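Side-chain contacts in 1-deoxy-D-xylulose 5-phosphate reductoisomerase (Moraxella catarrhalis, PDB 4ZQG), which converts 1-deoxy-D-xylulose 5-phosphate to 2-C-methyl-D-erythritol 4-phosphate in the MEP pathway, using a nicotinamide cofactor and a divalent metal: residues H261-V264 and S270-A273; N158-C163 and K183-T188; I150-S155 and C240-L245; I250-H255 and L324-A329. All coordinates share one frame; numbering follows the deposited sequence.

Interaction 1 (H261-V264 and S270-A273); sequences HSLV and SFLA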
# COMPACT_ATOMS: atom_id res chain seq x y z
N HIS A 261 -6.33 0.68 -6.94
CA HIS A 261 -5.75 1.02 -8.23
C HIS A 261 -4.62 0.16 -8.76
O HIS A 261 -4.26 0.27 -9.91
CB HIS A 261 -5.35 2.49 -8.22
CG HIS A 261 -6.51 3.40 -7.98
ND1 HIS A 261 -6.50 4.41 -7.06
CD2 HIS A 261 -7.77 3.37 -8.49
CE1 HIS A 261 -7.68 5.00 -7.04
NE2 HIS A 261 -8.47 4.38 -7.90
N SER A 262 -4.06 -0.71 -7.93
CA SER A 262 -3.12 -1.75 -8.35
C SER A 262 -2.40 -2.19 -7.11
O SER A 262 -2.57 -1.57 -6.05
CB SER A 262 -2.13 -1.29 -9.44
OG SER A 262 -2.71 -1.53 -10.70
N LEU A 263 -1.65 -3.30 -7.23
CA LEU A 263 -0.91 -3.84 -6.11
C LEU A 263 0.48 -4.32 -6.49
O LEU A 263 0.77 -4.60 -7.67
CB LEU A 263 -1.70 -4.96 -5.42
CG LEU A 263 -3.22 -4.78 -5.28
CD1 LEU A 263 -3.93 -5.35 -6.49
CD2 LEU A 263 -3.74 -5.48 -4.05
N VAL A 264 1.34 -4.36 -5.49
CA VAL A 264 2.62 -4.98 -5.60
C VAL A 264 2.71 -6.09 -4.57
O VAL A 264 2.65 -5.85 -3.38
CB VAL A 264 3.72 -3.98 -5.32
CG1 VAL A 264 5.05 -4.68 -5.33
CG2 VAL A 264 3.68 -2.91 -6.40
N SER A 270 3.11 -10.01 1.61
CA SER A 270 2.56 -8.64 1.61
C SER A 270 2.15 -8.15 0.21
O SER A 270 2.95 -8.19 -0.73
CB SER A 270 3.62 -7.64 2.13
OG SER A 270 4.11 -7.97 3.41
N PHE A 271 0.89 -7.70 0.08
CA PHE A 271 0.41 -6.97 -1.10
C PHE A 271 0.32 -5.51 -0.64
O PHE A 271 -0.48 -5.20 0.26
CB PHE A 271 -0.97 -7.46 -1.54
CG PHE A 271 -0.98 -8.86 -2.08
CD1 PHE A 271 -1.26 -9.12 -3.41
CD2 PHE A 271 -0.70 -9.93 -1.25
CE1 PHE A 271 -1.23 -10.41 -3.91
CE2 PHE A 271 -0.69 -11.22 -1.73
CZ PHE A 271 -0.95 -11.47 -3.06
N LEU A 272 1.17 -4.65 -1.20
CA LEU A 272 1.01 -3.19 -1.05
C LEU A 272 0.17 -2.69 -2.18
O LEU A 272 0.40 -3.00 -3.35
CB LEU A 272 2.33 -2.47 -1.05
CG LEU A 272 3.18 -2.95 0.12
CD1 LEU A 272 4.33 -2.00 0.30
CD2 LEU A 272 2.39 -3.07 1.42
N ALA A 273 -0.87 -1.96 -1.81
CA ALA A 273 -1.80 -1.42 -2.78
C ALA A 273 -2.02 0.08 -2.52
O ALA A 273 -1.92 0.54 -1.39
CB ALA A 273 -3.09 -2.15 -2.68

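Interaction 2 (N158-C163 and K183-T188); sequences NAIYQC and KKLWLT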
# COMPACT_ATOMS: atom_id res chain seq x y z
N ASN A 158 1.04 4.76 -11.20
CA ASN A 158 1.36 5.63 -10.12
C ASN A 158 1.19 4.86 -8.83
O ASN A 158 2.08 4.91 -7.96
CB ASN A 158 0.51 6.90 -10.12
CG ASN A 158 0.90 7.82 -9.00
OD1 ASN A 158 0.31 7.78 -7.92
ND2 ASN A 158 1.94 8.61 -9.23
N ALA A 159 0.09 4.10 -8.71
CA ALA A 159 -0.12 3.19 -7.55
C ALA A 159 1.05 2.27 -7.31
O ALA A 159 1.66 2.30 -6.26
CB ALA A 159 -1.36 2.37 -7.74
N ILE A 160 1.39 1.48 -8.31
CA ILE A 160 2.55 0.60 -8.22
C ILE A 160 3.78 1.38 -7.79
O ILE A 160 4.53 0.95 -6.93
CB ILE A 160 2.79 -0.11 -9.57
CG1 ILE A 160 1.74 -1.18 -9.80
CG2 ILE A 160 4.16 -0.74 -9.60
CD1 ILE A 160 1.69 -1.65 -11.22
N TYR A 161 4.00 2.53 -8.39
CA TYR A 161 5.18 3.29 -8.06
C TYR A 161 5.21 3.70 -6.57
O TYR A 161 6.23 3.63 -5.90
CB TYR A 161 5.21 4.53 -8.95
CG TYR A 161 6.43 5.40 -8.79
CD1 TYR A 161 7.54 5.22 -9.59
CD2 TYR A 161 6.45 6.40 -7.84
CE1 TYR A 161 8.65 6.03 -9.47
CE2 TYR A 161 7.56 7.21 -7.70
CZ TYR A 161 8.65 7.03 -8.53
OH TYR A 161 9.76 7.81 -8.37
N GLN A 162 4.06 4.15 -6.08
CA GLN A 162 3.91 4.49 -4.68
C GLN A 162 4.13 3.30 -3.76
O GLN A 162 4.54 3.47 -2.61
CB GLN A 162 2.50 5.02 -4.42
CG GLN A 162 2.22 6.44 -4.92
CD GLN A 162 1.01 7.03 -4.25
OE1 GLN A 162 0.95 7.12 -3.04
NE2 GLN A 162 0.05 7.43 -5.04
N CYS A 163 3.85 2.10 -4.26
CA CYS A 163 3.98 0.90 -3.49
C CYS A 163 5.35 0.16 -3.64
O CYS A 163 5.48 -1.00 -3.23
CB CYS A 163 2.82 -0.01 -3.87
SG CYS A 163 1.26 0.59 -3.16
N LYS A 183 7.60 -9.85 -6.09
CA LYS A 183 7.22 -11.10 -6.72
C LYS A 183 6.59 -10.82 -8.00
O LYS A 183 7.04 -11.32 -9.03
CB LYS A 183 6.25 -11.91 -5.86
CG LYS A 183 6.29 -13.40 -6.16
CD LYS A 183 5.09 -14.11 -5.62
CE LYS A 183 5.29 -15.62 -5.69
NZ LYS A 183 4.13 -16.25 -5.01
N LYS A 184 5.53 -10.02 -7.96
CA LYS A 184 4.83 -9.66 -9.17
C LYS A 184 3.99 -8.41 -8.99
O LYS A 184 3.78 -7.97 -7.86
CB LYS A 184 3.99 -10.83 -9.63
CG LYS A 184 2.86 -11.24 -8.73
CD LYS A 184 1.92 -12.18 -9.49
CE LYS A 184 2.50 -13.60 -9.60
NZ LYS A 184 1.79 -14.47 -8.63
N LEU A 185 3.54 -7.82 -10.10
CA LEU A 185 2.72 -6.59 -10.07
C LEU A 185 1.31 -6.95 -10.46
O LEU A 185 1.13 -7.78 -11.33
CB LEU A 185 3.27 -5.54 -11.01
CG LEU A 185 4.75 -5.20 -10.87
CD1 LEU A 185 5.14 -4.09 -11.83
CD2 LEU A 185 5.09 -4.77 -9.45
N TRP A 186 0.32 -6.38 -9.79
CA TRP A 186 -1.07 -6.66 -10.12
C TRP A 186 -1.71 -5.37 -10.64
O TRP A 186 -1.72 -4.36 -9.91
CB TRP A 186 -1.80 -7.14 -8.89
CG TRP A 186 -1.44 -8.49 -8.53
CD1 TRP A 186 -0.36 -8.89 -7.79
CD2 TRP A 186 -2.12 -9.69 -8.93
NE1 TRP A 186 -0.35 -10.24 -7.71
CE2 TRP A 186 -1.43 -10.75 -8.36
CE3 TRP A 186 -3.27 -9.95 -9.67
CZ2 TRP A 186 -1.82 -12.05 -8.53
CZ3 TRP A 186 -3.67 -11.27 -9.82
CH2 TRP A 186 -2.94 -12.29 -9.26
N LEU A 187 -2.18 -5.38 -11.88
CA LEU A 187 -2.92 -4.24 -12.45
C LEU A 187 -4.39 -4.44 -12.24
O LEU A 187 -4.93 -5.45 -12.67
CB LEU A 187 -2.65 -4.08 -13.96
CG LEU A 187 -1.28 -3.59 -14.36
CD1 LEU A 187 -1.03 -3.86 -15.81
CD2 LEU A 187 -1.15 -2.14 -14.06
N THR A 188 -5.05 -3.50 -11.59
CA THR A 188 -6.51 -3.51 -11.44
C THR A 188 -7.18 -2.97 -12.74
O THR A 188 -6.65 -2.10 -13.38
CB THR A 188 -6.92 -2.68 -10.21
OG1 THR A 188 -6.02 -1.55 -10.08
CG2 THR A 188 -6.78 -3.50 -8.97

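Interaction 3 (I150-S155 and C240-L245); sequences ILPIDS and CHLFDL. With MG (magnesium ion), chain D; FOM (3-[formyl(hydroxy)amino]propylphosphonic acid), chain E; NAD (nicotinamide-adenine-dinucleotide), chain C.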
# COMPACT_ATOMS: atom_id res chain seq x y z
N ILE A 150 11.51 9.65 -15.01
CA ILE A 150 10.16 9.46 -15.47
C ILE A 150 9.33 9.08 -14.28
O ILE A 150 9.66 8.12 -13.60
CB ILE A 150 10.09 8.32 -16.47
CG1 ILE A 150 10.98 8.65 -17.66
CG2 ILE A 150 8.64 8.07 -16.89
CD1 ILE A 150 10.80 7.71 -18.82
N LEU A 151 8.24 9.82 -14.05
CA LEU A 151 7.24 9.47 -13.07
C LEU A 151 5.91 9.25 -13.70
O LEU A 151 5.37 10.11 -14.38
CB LEU A 151 7.09 10.57 -12.05
CG LEU A 151 8.30 10.77 -11.15
CD1 LEU A 151 9.34 11.65 -11.84
CD2 LEU A 151 7.86 11.39 -9.83
N PRO A 152 5.31 8.12 -13.43
CA PRO A 152 4.04 7.86 -14.06
C PRO A 152 2.86 8.53 -13.38
O PRO A 152 2.76 8.58 -12.12
CB PRO A 152 3.91 6.34 -13.93
CG PRO A 152 4.60 6.05 -12.65
CD PRO A 152 5.75 7.01 -12.57
N ILE A 153 1.95 8.98 -14.24
CA ILE A 153 0.75 9.69 -13.90
C ILE A 153 -0.40 8.75 -14.05
O ILE A 153 -1.42 8.91 -13.39
CB ILE A 153 0.53 10.86 -14.91
CG1 ILE A 153 1.19 12.13 -14.41
CG2 ILE A 153 -0.98 11.12 -15.25
CD1 ILE A 153 1.09 13.27 -15.44
N ASP A 154 -0.28 7.82 -14.98
CA ASP A 154 -1.29 6.80 -15.12
C ASP A 154 -1.58 6.16 -13.73
O ASP A 154 -0.66 5.86 -12.96
CB ASP A 154 -0.84 5.76 -16.17
CG ASP A 154 -2.03 5.03 -16.76
OD1 ASP A 154 -3.09 5.18 -16.16
OD2 ASP A 154 -1.93 4.37 -17.81
N SER A 155 -2.85 6.00 -13.40
CA SER A 155 -3.29 5.61 -12.06
C SER A 155 -2.63 4.33 -11.55
O SER A 155 -1.94 4.33 -10.51
CB SER A 155 -4.81 5.41 -12.04
OG SER A 155 -5.32 5.50 -10.72
N CYS A 240 5.77 -3.07 -18.08
CA CYS A 240 7.01 -3.74 -18.41
C CYS A 240 8.16 -2.76 -18.59
O CYS A 240 9.20 -2.94 -17.99
CB CYS A 240 6.87 -4.61 -19.67
SG CYS A 240 5.70 -6.01 -19.58
N HIS A 241 7.99 -1.70 -19.38
CA HIS A 241 9.07 -0.73 -19.54
C HIS A 241 9.31 0.07 -18.30
O HIS A 241 10.45 0.36 -17.97
CB HIS A 241 8.81 0.24 -20.68
CG HIS A 241 8.71 -0.43 -22.00
ND1 HIS A 241 9.81 -0.89 -22.68
CD2 HIS A 241 7.63 -0.76 -22.74
CE1 HIS A 241 9.42 -1.50 -23.79
NE2 HIS A 241 8.09 -1.42 -23.85
N LEU A 242 8.26 0.50 -17.62
CA LEU A 242 8.47 1.40 -16.51
C LEU A 242 9.22 0.72 -15.40
O LEU A 242 10.12 1.30 -14.78
CB LEU A 242 7.14 1.91 -15.96
CG LEU A 242 6.50 3.15 -16.59
CD1 LEU A 242 5.17 3.37 -15.90
CD2 LEU A 242 7.43 4.33 -16.46
N PHE A 243 8.83 -0.51 -15.13
CA PHE A 243 9.33 -1.21 -13.97
C PHE A 243 10.33 -2.31 -14.32
O PHE A 243 10.78 -3.04 -13.46
CB PHE A 243 8.15 -1.76 -13.21
CG PHE A 243 7.17 -0.71 -12.85
CD1 PHE A 243 5.87 -0.77 -13.29
CD2 PHE A 243 7.55 0.34 -12.05
CE1 PHE A 243 4.96 0.21 -12.96
CE2 PHE A 243 6.65 1.29 -11.69
CZ PHE A 243 5.36 1.23 -12.16
N ASP A 244 10.70 -2.35 -15.59
CA ASP A 244 11.78 -3.17 -16.09
C ASP A 244 11.56 -4.67 -15.86
O ASP A 244 12.48 -5.37 -15.46
CB ASP A 244 13.09 -2.72 -15.50
CG ASP A 244 14.23 -3.23 -16.28
OD1 ASP A 244 15.15 -3.81 -15.67
OD2 ASP A 244 14.18 -3.15 -17.53
N LEU A 245 10.34 -5.13 -16.16
CA LEU A 245 9.93 -6.51 -16.03
C LEU A 245 9.39 -7.06 -17.34
O LEU A 245 9.21 -6.30 -18.31
CB LEU A 245 8.80 -6.57 -15.01
CG LEU A 245 9.11 -6.09 -13.60
CD1 LEU A 245 7.84 -6.12 -12.78
CD2 LEU A 245 10.17 -6.95 -12.91
MG MG D . -4.70 3.81 -16.24
O2 FOM E . -6.57 4.21 -17.17
N1 FOM E . -7.34 4.78 -16.18
C1 FOM E . -6.82 5.36 -15.18
O1 FOM E . -5.61 5.41 -15.05
C2 FOM E . -8.78 4.60 -16.34
C3 FOM E . -8.85 3.07 -16.27
C4 FOM E . -10.21 2.54 -16.63
PA1 FOM E . -10.02 0.78 -16.63
OP1 FOM E . -9.69 0.35 -15.13
OP2 FOM E . -8.80 0.41 -17.36
OP3 FOM E . -11.29 -0.05 -17.21
PA NAD C . -7.61 13.96 -24.49
O1A NAD C . -8.10 13.34 -25.75
O2A NAD C . -8.57 14.48 -23.44
O5B NAD C . -6.48 15.08 -24.76
C5B NAD C . -5.34 14.88 -25.57
C4B NAD C . -4.45 16.14 -25.61
O4B NAD C . -3.44 15.92 -26.60
C3B NAD C . -5.21 17.42 -25.99
O3B NAD C . -4.71 18.56 -25.28
C2B NAD C . -4.92 17.56 -27.47
O2B NAD C . -4.78 18.91 -27.90
C1B NAD C . -3.61 16.82 -27.69
N9A NAD C . -3.58 16.12 -29.01
C8A NAD C . -4.54 15.31 -29.49
N7A NAD C . -4.22 14.85 -30.72
C5A NAD C . -3.04 15.37 -31.06
C6A NAD C . -2.18 15.26 -32.26
N6A NAD C . -2.56 14.48 -33.32
N1A NAD C . -1.04 15.98 -32.22
C2A NAD C . -0.70 16.77 -31.16
N3A NAD C . -1.44 16.92 -30.04
C4A NAD C . -2.61 16.24 -29.94
O3 NAD C . -6.65 12.83 -23.82
PN NAD C . -6.58 12.32 -22.29
O1N NAD C . -7.80 11.46 -22.10
O2N NAD C . -6.19 13.50 -21.43
O5D NAD C . -5.30 11.37 -22.48
C5D NAD C . -3.96 11.88 -22.47
C4D NAD C . -2.96 10.74 -22.28
O4D NAD C . -2.88 10.31 -20.92
C3D NAD C . -3.37 9.53 -23.10
O3D NAD C . -2.18 8.91 -23.57
C2D NAD C . -4.13 8.66 -22.12
O2D NAD C . -4.12 7.28 -22.53
C1D NAD C . -3.39 8.97 -20.81
N1N NAD C . -4.25 8.82 -19.63
C2N NAD C . -5.36 9.59 -19.47
C3N NAD C . -6.20 9.42 -18.35
C7N NAD C . -7.42 10.27 -18.12
O7N NAD C . -7.94 10.29 -17.02
N7N NAD C . -7.92 11.01 -19.11
C4N NAD C . -5.87 8.45 -17.41
C5N NAD C . -4.73 7.71 -17.60
C6N NAD C . -3.93 7.89 -18.71

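Interaction 4 (I250-H255 and L324-A329); sequences IQVVIH and LARYAA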
# COMPACT_ATOMS: atom_id res chain seq x y z
N ILE A 250 3.54 -9.58 -14.52
CA ILE A 250 2.49 -8.60 -14.31
C ILE A 250 1.17 -9.22 -14.63
O ILE A 250 0.94 -9.58 -15.75
CB ILE A 250 2.69 -7.40 -15.23
CG1 ILE A 250 4.02 -6.72 -14.93
CG2 ILE A 250 1.56 -6.40 -15.04
CD1 ILE A 250 4.39 -5.70 -15.97
N GLN A 251 0.29 -9.32 -13.65
CA GLN A 251 -1.00 -9.97 -13.84
C GLN A 251 -2.11 -8.95 -13.68
O GLN A 251 -1.87 -7.85 -13.20
CB GLN A 251 -1.16 -11.12 -12.84
CG GLN A 251 -0.11 -12.22 -13.04
CD GLN A 251 0.01 -12.70 -14.48
OE1 GLN A 251 -0.96 -13.19 -15.06
NE2 GLN A 251 1.22 -12.60 -15.04
N VAL A 252 -3.32 -9.33 -14.08
CA VAL A 252 -4.43 -8.42 -14.13
C VAL A 252 -5.57 -9.00 -13.39
O VAL A 252 -5.92 -10.17 -13.61
CB VAL A 252 -4.87 -8.20 -15.59
CG1 VAL A 252 -6.24 -7.51 -15.68
CG2 VAL A 252 -3.80 -7.44 -16.34
N VAL A 253 -6.17 -8.17 -12.54
CA VAL A 253 -7.37 -8.52 -11.81
C VAL A 253 -8.48 -7.50 -12.14
O VAL A 253 -8.25 -6.30 -12.14
CB VAL A 253 -7.10 -8.61 -10.27
CG1 VAL A 253 -6.57 -7.30 -9.69
CG2 VAL A 253 -8.33 -9.06 -9.51
N ILE A 254 -9.68 -8.00 -12.41
CA ILE A 254 -10.84 -7.16 -12.53
C ILE A 254 -11.35 -6.70 -11.16
O ILE A 254 -11.63 -7.50 -10.27
CB ILE A 254 -12.00 -7.88 -13.25
CG1 ILE A 254 -11.62 -8.33 -14.67
CG2 ILE A 254 -13.24 -7.02 -13.29
CD1 ILE A 254 -10.56 -7.51 -15.39
N HIS A 255 -11.58 -5.39 -11.07
CA HIS A 255 -12.02 -4.72 -9.86
C HIS A 255 -12.95 -3.61 -10.29
O HIS A 255 -12.46 -2.55 -10.65
CB HIS A 255 -10.81 -4.12 -9.16
CG HIS A 255 -11.16 -3.31 -7.97
ND1 HIS A 255 -12.11 -3.71 -7.06
CD2 HIS A 255 -10.70 -2.12 -7.53
CE1 HIS A 255 -12.23 -2.80 -6.12
NE2 HIS A 255 -11.39 -1.83 -6.38
N LEU A 324 -4.39 -10.33 -26.56
CA LEU A 324 -3.57 -9.93 -27.70
C LEU A 324 -2.46 -9.01 -27.26
O LEU A 324 -1.37 -9.01 -27.83
CB LEU A 324 -4.43 -9.32 -28.78
CG LEU A 324 -5.56 -10.22 -29.32
CD1 LEU A 324 -6.59 -9.43 -30.12
CD2 LEU A 324 -5.02 -11.33 -30.18
N ALA A 325 -2.70 -8.24 -26.21
CA ALA A 325 -1.64 -7.38 -25.71
C ALA A 325 -0.53 -8.13 -25.03
O ALA A 325 0.65 -7.73 -25.11
CB ALA A 325 -2.22 -6.36 -24.75
N ARG A 326 -0.90 -9.20 -24.34
CA ARG A 326 0.10 -10.02 -23.67
C ARG A 326 0.94 -10.69 -24.74
O ARG A 326 2.16 -10.58 -24.73
CB ARG A 326 -0.52 -11.02 -22.70
CG ARG A 326 0.50 -11.56 -21.70
CD ARG A 326 -0.11 -12.49 -20.68
NE ARG A 326 -0.96 -11.78 -19.75
CZ ARG A 326 -0.52 -11.07 -18.72
NH1 ARG A 326 -1.40 -10.44 -17.93
NH2 ARG A 326 0.79 -10.98 -18.48
N TYR A 327 0.27 -11.32 -25.69
CA TYR A 327 0.92 -11.90 -26.84
C TYR A 327 1.89 -10.92 -27.45
O TYR A 327 3.04 -11.25 -27.72
CB TYR A 327 -0.12 -12.36 -27.84
CG TYR A 327 0.43 -12.82 -29.18
CD1 TYR A 327 1.49 -13.73 -29.26
CD2 TYR A 327 -0.14 -12.36 -30.38
CE1 TYR A 327 1.98 -14.15 -30.50
CE2 TYR A 327 0.33 -12.78 -31.61
CZ TYR A 327 1.39 -13.67 -31.67
OH TYR A 327 1.84 -14.08 -32.91
N ALA A 328 1.46 -9.68 -27.62
CA ALA A 328 2.32 -8.68 -28.24
C ALA A 328 3.47 -8.31 -27.32
O ALA A 328 4.60 -8.18 -27.76
CB ALA A 328 1.52 -7.44 -28.63
N ALA A 329 3.20 -8.17 -26.03
CA ALA A 329 4.27 -7.87 -25.09
C ALA A 329 5.40 -8.88 -25.17
O ALA A 329 6.56 -8.52 -25.11
CB ALA A 329 3.74 -7.79 -23.69

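Interaction 1 (H261-V264 and S270-A273)
The carbonyl oxygen L272 O is held by two groups of the facing strand. V264 N donates a hydrogen bond to L272 O at 2.7 Å. L263 CA adds a weaker CA-H...O contact to L272 O at 3.2 Å. The return bond runs from L272 N to V264 O at 2.9 Å, and V264 O also takes a CA-H...O contact from F271 CA. V264 and L272 therefore form a hydrogen-bonded antiparallel pair. The next pair, L263 with A273, is non-hydrogen-bonded, and its CA atoms come within 4.2 Å of each other. At this pair A273 CA approaches S262 O at 3.4 Å.

L263 carries the apolar part of the contact. Its first torsion (chi1 -39°) sets CG beside the backbone N and anti to the carbonyl carbon. This brings CD2 alongside the methyl of A273, with L263 CD2 to A273 CB at 3.7 Å. The same CD2 meets F271 CB at 4.2 Å and lies oblique to the F271 ring. V264 and L272 project from the other face of the sheet. There the CB atoms of V264 and L272 each lie loosely near the other residue's carbonyl oxygen.

The two strands form a beta hairpin, 260-266 with 271-275. V264 rests on I160 of helix 155-162, and L263 on W186 of strand 182-189. S262 OG is hydrogen-bonded to T188 N of that same strand. Beyond the hairpin, F271, L272 and A273 pair antiparallel with a strand of the second subunit, so the sheet continues across the dimer interface.

Interaction 2 (N158-C163 and K183-T188)
Apolar contacts carry this interface, and I160 makes all of them from the helix side. Its two branches go to different leucines. I160 CG2 meets both methyls of L185 and lies 4.1 Å from L185 CD2. I160 CD1 reaches L187 CD2 at 4.0 Å. I160 branches at CB, and its first torsion (chi1 -73°) aims the branches: CG2 anti to the backbone N, the CG1-CD1 arm beside it. I160 crosses each leucine side chain at about a right angle, so methyl groups meet without long stretches running side by side.

Hydrogen bonds serve the helix itself and other partners. Q162 NE2 donates to N158 OD1 at 2.9 Å, one turn back along the helix. The bond is nearly straight (161°), and the oxygen lies in the Q162 amide plane. Q162 NE2 also bonds S270 OG of the second subunit. N158 ND2 is bonded to P152 O and to H286.

The contact sets helix 155-162 on one face of the mixed sheet. F243 of helix 230-243 touches both I160 and L185, and V264 of strand 260-266 does the same.

Interaction 3 (I150-S155 and C240-L245)
L242 sits between the ring of its neighbour F243 and the strand end formed by I150 and P152. L242 CB lies over the centre of one face of the F243 ring, 3.9 Å above its plane. From there the branches of L242 reach across the contact. L242 CD1 meets P152 CB, a carbon of the proline ring, at 3.8 Å. L242 CD2 touches I150 CG2 at 4.0 Å, and the two side chains meet at a slant. In I150 the first torsion (chi1 -60°) puts CG2 anti to the backbone N, and this methyl is the branch that touches. The two segments meet through these apolar groups alone. L132 and H157 also pack on L242.

Beyond P152 the chain turns into the active site. D154 OD1 binds the magnesium ion at 2.1 Å. The inhibitor grips the same ion with two oxygens, FOM O2 at 2.1 Å and FOM O1 at 2.2 Å, closing a five-membered chelate ring. E156 and E235 complete the protein's share of the metal site. S155 N donates a longer hydrogen bond of 3.3 Å to FOM O1. D154 OD1 also comes within 3.3 Å of NAD C5N, a carbon of the nicotinamide ring. D154 OD2 forms a salt bridge with K129, a second tie on this carboxylate.

D154 thus lies where cofactor, metal and inhibitor meet. This is the hydroxamate-metal site characteristic of DXP reductoisomerase bound to fosmidomycin, here placed just after the last strand of the parallel, Rossmann-type sheet.

Interaction 4 (I250-H255 and L324-A329)
R326 reaches from the helix to the backbone of I250, and this is the tight part of the contact. R326 NH2 donates to I250 O at 3.1 Å. The bond is fairly straight (154° at the hydrogen), and NH2 lies nearly along the C=O axis. R326 NH1 adds a weak bond to I250 O at 3.3 Å. The oxygen sits at the guanidinium edge, in its plane, so the group grips it like a fork. CG of R326 is anti to the backbone N (chi1 -162°) and the next torsion is also extended. Together they carry the chain out from the helix, before a bend at chi3 turns the guanidinium to the strand. E247 forms a salt bridge with R326 NH2 and probably helps hold the group in place.

The rest is looser. Q251 OE1 lies 3.9 Å above one guanidinium face of R326, offset toward the rim, with the two planes 23° apart. Q251 is partly exposed and was modelled in two conformers, so this cover is uncertain. V252 CG2 comes to 4.2 Å from R326 NH1 at the edge.

The backbones stay well apart, with the axes of strand 250-254 and helix 324-329 at 11.8 Å and nearly antiparallel. L236 of helix 230-243 packs on both I250 and R326. Strand 250-254 pairs with strand 182-189, and helix 320-331 packs by L324 and A328 on helix 359-368.

In the fold
The four contacts form two nested pairs in series, and none cross. Strand 149-152 ends the parallel sheet, and interaction 3 joins it to helix 230-243, closing a long loop. Interaction 2 lies within that loop and sets helix 155-162, which follows strand 149-152 in the chain, on strand 182-189. Helix 230-243 then leads on to strand 250-254, where interaction 4 opens and later closes on helix 320-331. The short hairpin of interaction 1 falls inside this second loop. Interactions 1, 2 and 4 all reach the mixed sheet, in which strand 182-189 lies between 250-254 and 260-266. Interaction 3 links the parallel sheet to this region.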